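PDB 6NCW: beta-galacturonidase from Eisenbergiella tayi, which probably hydrolyses beta-galacturonides, as a family 2 glycoside hydrolase with a TIM-barrel domain. Local coordinates for residues S291-D296 / D316-D321; H312-E317 / R358-A363. All coordinates share one frame; numbering follows the deposited sequence.

Contact 1. Residues S291-D296 / D316-D321; sequences SAMQHD and DELFLD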
loop_
_atom_site.group_PDB
_atom_site.type_symbol
_atom_site.label_atom_id
_atom_site.label_comp_id
_atom_site.label_asym_id
_atom_site.label_seq_id
_atom_site.Cartn_x
_atom_site.Cartn_y
_atom_site.Cartn_z
ATOM N N SER A 291 17.414 19.940 7.467
ATOM C CA SER A 291 16.779 19.694 6.179
ATOM C C SER A 291 15.362 19.162 6.348
ATOM O O SER A 291 14.465 19.505 5.567
ATOM C CB SER A 291 17.625 18.720 5.361
ATOM O OG SER A 291 18.861 19.318 5.012
ATOM N N ALA A 292 15.154 18.296 7.349
ATOM C CA ALA A 292 13.838 17.725 7.588
ATOM C C ALA A 292 12.889 18.765 8.177
ATOM O O ALA A 292 11.694 18.793 7.836
ATOM C CB ALA A 292 13.959 16.512 8.512
ATOM N N MET A 293 13.414 19.630 9.049
ATOM C CA MET A 293 12.637 20.744 9.587
ATOM C C MET A 293 12.132 21.643 8.485
ATOM O O MET A 293 10.947 21.978 8.437
ATOM C CB MET A 293 13.492 21.573 10.545
ATOM C CG MET A 293 13.818 20.862 11.818
ATOM S SD MET A 293 14.849 21.905 12.879
ATOM C CE MET A 293 14.970 20.780 14.272
ATOM N N GLN A 294 13.045 22.108 7.629
ATOM C CA GLN A 294 12.661 23.032 6.577
ATOM C C GLN A 294 11.712 22.366 5.590
ATOM O O GLN A 294 10.783 23.006 5.081
ATOM C CB GLN A 294 13.912 23.572 5.870
ATOM C CG GLN A 294 13.634 24.648 4.840
ATOM C CD GLN A 294 12.768 25.776 5.383
ATOM O OE1 GLN A 294 12.692 25.989 6.592
ATOM N NE2 GLN A 294 12.107 26.501 4.485
ATOM N N HIS A 295 11.907 21.071 5.328
ATOM C CA HIS A 295 10.977 20.359 4.456
ATOM C C HIS A 295 9.556 20.393 5.023
ATOM O O HIS A 295 8.603 20.716 4.305
ATOM C CB HIS A 295 11.438 18.920 4.244
ATOM C CG HIS A 295 10.728 18.237 3.126
ATOM N ND1 HIS A 295 9.678 17.367 3.327
ATOM C CD2 HIS A 295 10.880 18.343 1.786
ATOM C CE1 HIS A 295 9.237 16.936 2.159
ATOM N NE2 HIS A 295 9.936 17.527 1.207
ATOM N N ASP A 296 9.400 20.086 6.318
ATOM C CA ASP A 296 8.108 20.262 6.982
ATOM C C ASP A 296 7.600 21.697 6.837
ATOM O O ASP A 296 6.422 21.923 6.531
ATOM C CB ASP A 296 8.190 19.899 8.467
ATOM C CG ASP A 296 8.211 18.383 8.726
ATOM O OD1 ASP A 296 8.243 17.576 7.762
ATOM O OD2 ASP A 296 8.225 18.002 9.926
ATOM N N ASP A 316 13.109 22.272 19.547
ATOM C CA ASP A 316 14.445 22.653 19.112
ATOM C C ASP A 316 14.525 24.130 18.723
ATOM O O ASP A 316 13.754 24.614 17.893
ATOM C CB ASP A 316 14.833 21.782 17.911
ATOM C CG ASP A 316 16.324 21.786 17.620
ATOM O OD1 ASP A 316 16.800 20.766 17.069
ATOM O OD2 ASP A 316 17.019 22.803 17.914
ATOM N N GLU A 317 15.502 24.829 19.296
ATOM C CA GLU A 317 15.696 26.239 18.962
ATOM C C GLU A 317 16.055 26.437 17.498
ATOM O O GLU A 317 15.835 27.519 16.944
ATOM C CB GLU A 317 16.793 26.827 19.844
ATOM C CG GLU A 317 16.462 26.692 21.315
ATOM C CD GLU A 317 17.643 26.970 22.208
ATOM O OE1 GLU A 317 18.680 26.301 22.050
ATOM O OE2 GLU A 317 17.528 27.858 23.071
ATOM N N LEU A 318 16.640 25.430 16.863
ATOM C CA LEU A 318 16.876 25.529 15.430
ATOM C C LEU A 318 15.551 25.647 14.666
ATOM O O LEU A 318 15.452 26.391 13.684
ATOM C CB LEU A 318 17.684 24.312 14.971
ATOM C CG LEU A 318 18.121 24.215 13.507
ATOM C CD1 LEU A 318 19.161 25.285 13.178
ATOM C CD2 LEU A 318 18.679 22.823 13.236
ATOM N N PHE A 319 14.521 24.923 15.109
ATOM C CA PHE A 319 13.216 25.012 14.449
ATOM C C PHE A 319 12.589 26.379 14.699
ATOM O O PHE A 319 12.073 27.015 13.772
ATOM C CB PHE A 319 12.289 23.890 14.946
ATOM C CG PHE A 319 10.973 23.804 14.195
ATOM C CD1 PHE A 319 10.916 23.229 12.925
ATOM C CD2 PHE A 319 9.808 24.292 14.755
ATOM C CE1 PHE A 319 9.706 23.143 12.222
ATOM C CE2 PHE A 319 8.597 24.223 14.060
ATOM C CZ PHE A 319 8.550 23.644 12.793
ATOM N N LEU A 320 12.637 26.844 15.954
ATOM C CA LEU A 320 12.136 28.176 16.289
ATOM C C LEU A 320 12.862 29.254 15.493
ATOM O O LEU A 320 12.228 30.196 15.011
ATOM C CB LEU A 320 12.272 28.425 17.794
ATOM C CG LEU A 320 11.509 27.445 18.702
ATOM C CD1 LEU A 320 11.854 27.650 20.168
ATOM C CD2 LEU A 320 10.002 27.589 18.503
ATOM N N ASP A 321 14.187 29.132 15.337
ATOM C CA ASP A 321 14.933 30.048 14.466
ATOM C C ASP A 321 14.316 30.092 13.074
ATOM O O ASP A 321 14.150 31.165 12.488
ATOM C CB ASP A 321 16.409 29.637 14.330
ATOM C CG ASP A 321 17.258 29.947 15.569
ATOM O OD1 ASP A 321 18.376 29.377 15.646
ATOM O OD2 ASP A 321 16.825 30.723 16.461
#

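Contact 2. Residues H312-E317 / R358-A363; sequences HYPNDE and REMITA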
loop_
_atom_site.group_PDB
_atom_site.type_symbol
_atom_site.label_atom_id
_atom_site.label_comp_id
_atom_site.label_asym_id
_atom_site.label_seq_id
_atom_site.Cartn_x
_atom_site.Cartn_y
_atom_site.Cartn_z
ATOM N N HIS A 312 3.714 18.132 22.206
ATOM C CA HIS A 312 3.225 18.801 23.430
ATOM C C HIS A 312 4.445 19.056 24.325
ATOM O O HIS A 312 4.547 18.525 25.438
ATOM C CB HIS A 312 2.209 17.954 24.191
ATOM C CG HIS A 312 0.952 17.680 23.420
ATOM N ND1 HIS A 312 0.032 18.661 23.127
ATOM C CD2 HIS A 312 0.465 16.537 22.883
ATOM C CE1 HIS A 312 -0.978 18.131 22.455
ATOM N NE2 HIS A 312 -0.743 16.843 22.297
ATOM N N TYR A 313 5.392 19.844 23.833
ATOM C CA TYR A 313 6.640 20.062 24.552
ATOM C C TYR A 313 7.405 21.164 23.837
ATOM O O TYR A 313 7.107 21.473 22.682
ATOM C CB TYR A 313 7.487 18.771 24.617
ATOM C CG TYR A 313 7.361 17.963 23.368
ATOM C CD1 TYR A 313 7.911 18.418 22.177
ATOM C CD2 TYR A 313 6.647 16.765 23.354
ATOM C CE1 TYR A 313 7.769 17.715 21.015
ATOM C CE2 TYR A 313 6.508 16.040 22.190
ATOM C CZ TYR A 313 7.073 16.520 21.014
ATOM O OH TYR A 313 6.938 15.820 19.832
ATOM N N PRO A 314 8.397 21.752 24.493
ATOM C CA PRO A 314 9.201 22.776 23.820
ATOM C C PRO A 314 9.975 22.163 22.669
ATOM O O PRO A 314 10.329 20.979 22.693
ATOM C CB PRO A 314 10.129 23.296 24.932
ATOM C CG PRO A 314 9.364 22.998 26.218
ATOM C CD PRO A 314 8.700 21.655 25.930
ATOM N N ASN A 315 10.215 22.978 21.641
ATOM C CA ASN A 315 10.885 22.545 20.421
ATOM C C ASN A 315 12.345 22.979 20.381
ATOM O O ASN A 315 12.763 23.913 21.068
ATOM C CB ASN A 315 10.172 23.089 19.180
ATOM C CG ASN A 315 9.045 22.175 18.703
ATOM O OD1 ASN A 315 8.464 21.412 19.499
ATOM N ND2 ASN A 315 8.747 22.227 17.400
ATOM N N ASP A 316 13.109 22.272 19.547
ATOM C CA ASP A 316 14.445 22.653 19.112
ATOM C C ASP A 316 14.525 24.130 18.723
ATOM O O ASP A 316 13.754 24.614 17.893
ATOM C CB ASP A 316 14.833 21.782 17.911
ATOM C CG ASP A 316 16.324 21.786 17.620
ATOM O OD1 ASP A 316 16.800 20.766 17.069
ATOM O OD2 ASP A 316 17.019 22.803 17.914
ATOM N N GLU A 317 15.502 24.829 19.296
ATOM C CA GLU A 317 15.696 26.239 18.962
ATOM C C GLU A 317 16.055 26.437 17.498
ATOM O O GLU A 317 15.835 27.519 16.944
ATOM C CB GLU A 317 16.793 26.827 19.844
ATOM C CG GLU A 317 16.462 26.692 21.315
ATOM C CD GLU A 317 17.643 26.970 22.208
ATOM O OE1 GLU A 317 18.680 26.301 22.050
ATOM O OE2 GLU A 317 17.528 27.858 23.071
ATOM N N ARG A 358 10.732 26.840 33.499
ATOM C CA ARG A 358 11.872 27.734 33.719
ATOM C C ARG A 358 12.870 27.642 32.574
ATOM O O ARG A 358 13.297 28.665 32.022
ATOM C CB ARG A 358 12.556 27.404 35.041
ATOM C CG ARG A 358 11.884 28.026 36.248
ATOM C CD ARG A 358 12.674 27.725 37.519
ATOM N NE ARG A 358 12.534 26.323 37.898
ATOM C CZ ARG A 358 11.588 25.868 38.718
ATOM N NH1 ARG A 358 10.709 26.709 39.259
ATOM N NH2 ARG A 358 11.528 24.572 39.001
ATOM N N GLU A 359 13.239 26.417 32.190
ATOM C CA GLU A 359 14.239 26.239 31.146
ATOM C C GLU A 359 13.721 26.698 29.790
ATOM O O GLU A 359 14.460 27.334 29.025
ATOM C CB GLU A 359 14.680 24.782 31.107
ATOM C CG GLU A 359 15.494 24.385 32.348
ATOM C CD GLU A 359 15.805 22.892 32.364
ATOM O OE1 GLU A 359 16.709 22.474 33.107
ATOM O OE2 GLU A 359 15.149 22.135 31.619
ATOM N N MET A 360 12.442 26.414 29.499
ATOM C CA MET A 360 11.838 26.800 28.228
ATOM C C MET A 360 11.838 28.315 28.045
ATOM O O MET A 360 12.293 28.826 27.018
ATOM C CB MET A 360 10.419 26.224 28.154
ATOM C CG MET A 360 9.464 26.859 27.174
ATOM S SD MET A 360 7.805 26.081 27.261
ATOM C CE MET A 360 7.030 26.861 28.681
ATOM N N ILE A 361 11.330 29.058 29.026
ATOM C CA ILE A 361 11.195 30.501 28.822
ATOM C C ILE A 361 12.556 31.185 28.898
ATOM O O ILE A 361 12.852 32.087 28.103
ATOM C CB ILE A 361 10.179 31.110 29.808
ATOM C CG1 ILE A 361 8.783 30.541 29.522
ATOM C CG2 ILE A 361 10.136 32.636 29.672
ATOM C CD1 ILE A 361 7.677 31.067 30.410
ATOM N N THR A 362 13.420 30.756 29.826
ATOM C CA THR A 362 14.753 31.352 29.896
ATOM C C THR A 362 15.491 31.187 28.568
ATOM O O THR A 362 16.140 32.120 28.093
ATOM C CB THR A 362 15.551 30.736 31.048
ATOM O OG1 THR A 362 14.812 30.895 32.267
ATOM C CG2 THR A 362 16.912 31.418 31.204
ATOM N N ALA A 363 15.349 30.027 27.925
ATOM C CA ALA A 363 16.092 29.766 26.698
ATOM C C ALA A 363 15.461 30.441 25.486
ATOM O O ALA A 363 16.182 30.916 24.599
ATOM C CB ALA A 363 16.193 28.254 26.472
HETATM O O HOH W 1 16.568 30.253 21.811
#

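Contact 1. Residues S291-D296 / D316-D321
The F319 ring turns an edge, not a face, to M293. M293 CB lies close to the ring plane, 3.9 Å from F319 CD1, and R277 makes a cation-pi contact with the same ring. This is a helix-helix contact in the TIM barrel, between helix 290-302 and the start of helix 317-326, which flank strand 307-309 in sequence. M293 carries nearly all of it from its own side. Its CG stands anti to the carbonyl carbon (chi1 -69°), and the rest of the chain is extended, which carries the sulfur across to the other helix. There SD is 3.8 Å from F319 CB and 4.0 Å from L318 CD2. SD is also 5.4 Å from the centroid of the F319 ring, 85° off its normal, an edge-on Met-aromatic contact. No hydrogen bond joins the two segments, so the contact is held by packing. The side chains of M293 and D316 cross at about a right angle. D316 is the N-cap of helix 317-326, and its OD2 accepts from L318 N at 2.9 Å. The amide comes in from above the carboxylate plane. A292 of helix 290-302 packs on F284 of a second subunit. The other carboxylate oxygen, D316 OD1, lies 3.3 Å from M293 CE.

Contact 2. Residues H312-E317 / R358-A363
In M360, chi1 (160°) swings CG away from the backbone N and an extended chi2 (-178°) sets SD against the ring of P314; chi3 (81°) only turns the terminal methyl. E317 reaches the same helix with an extended chain beyond CG, which carries its carboxylate out to A363. The contact belongs to the TIM barrel. It joins the loop after strand 307-309 and the first residue of helix 317-326 to the last turns of helix 349-364. Proline and methionine meet at about a right angle. P314 CG is the atom that touches, 3.6 Å from M360 SD and 3.9 Å from M360 CB. E332 of strand 329-333 touches both side chains. The pair is buried and apolar.

The second point of contact is polar and indirect. E317 OE2 is 3.7 Å from A363 CB, and no direct hydrogen bond crosses between the segments. A water bridges the gap instead. The other carboxylate oxygen, OE1, forms a salt bridge with K73, which probably keeps the glutamate ionised. Within the helix, R358 O accepts from T362 OG1 at 2.7 Å and from T362 N at 3.0 Å, and the two donors reach it from opposite faces of its plane.

The loop also bears on the active site. H312, which follows a cis peptide bond, binds alpha-D-galacturonate in another structure of this protein; here its NE2 hydrogen-bonds to a glycerol, probably from the crystallisation liquor. P314 itself stands back from the pocket, its side chain about 11 Å from that of N377. The bridging water hydrogen-bonds to both E317 OE2 and A363 O, 2.9 Å from each.

How the contacts relate
Both contacts lie in the TIM-barrel domain, with centres about 14 Å apart. Along the chain the order is helix 290-302, strand 307-309, the loop at 312-316, helix 317-326 and then helix 349-364. The segments share D316 and E317; D316 touches in contact 1, E317 in contact 2. Helix 317-326 is the middle element. The two contacts also touch directly, L320 CD1 lying 3.9 Å from N315 O. The loop carrying the pocket residue H312 runs into helix 317-326. Loop and first turn together meet helix 290-302, in part through D316, and helix 349-364, through P314 and E317.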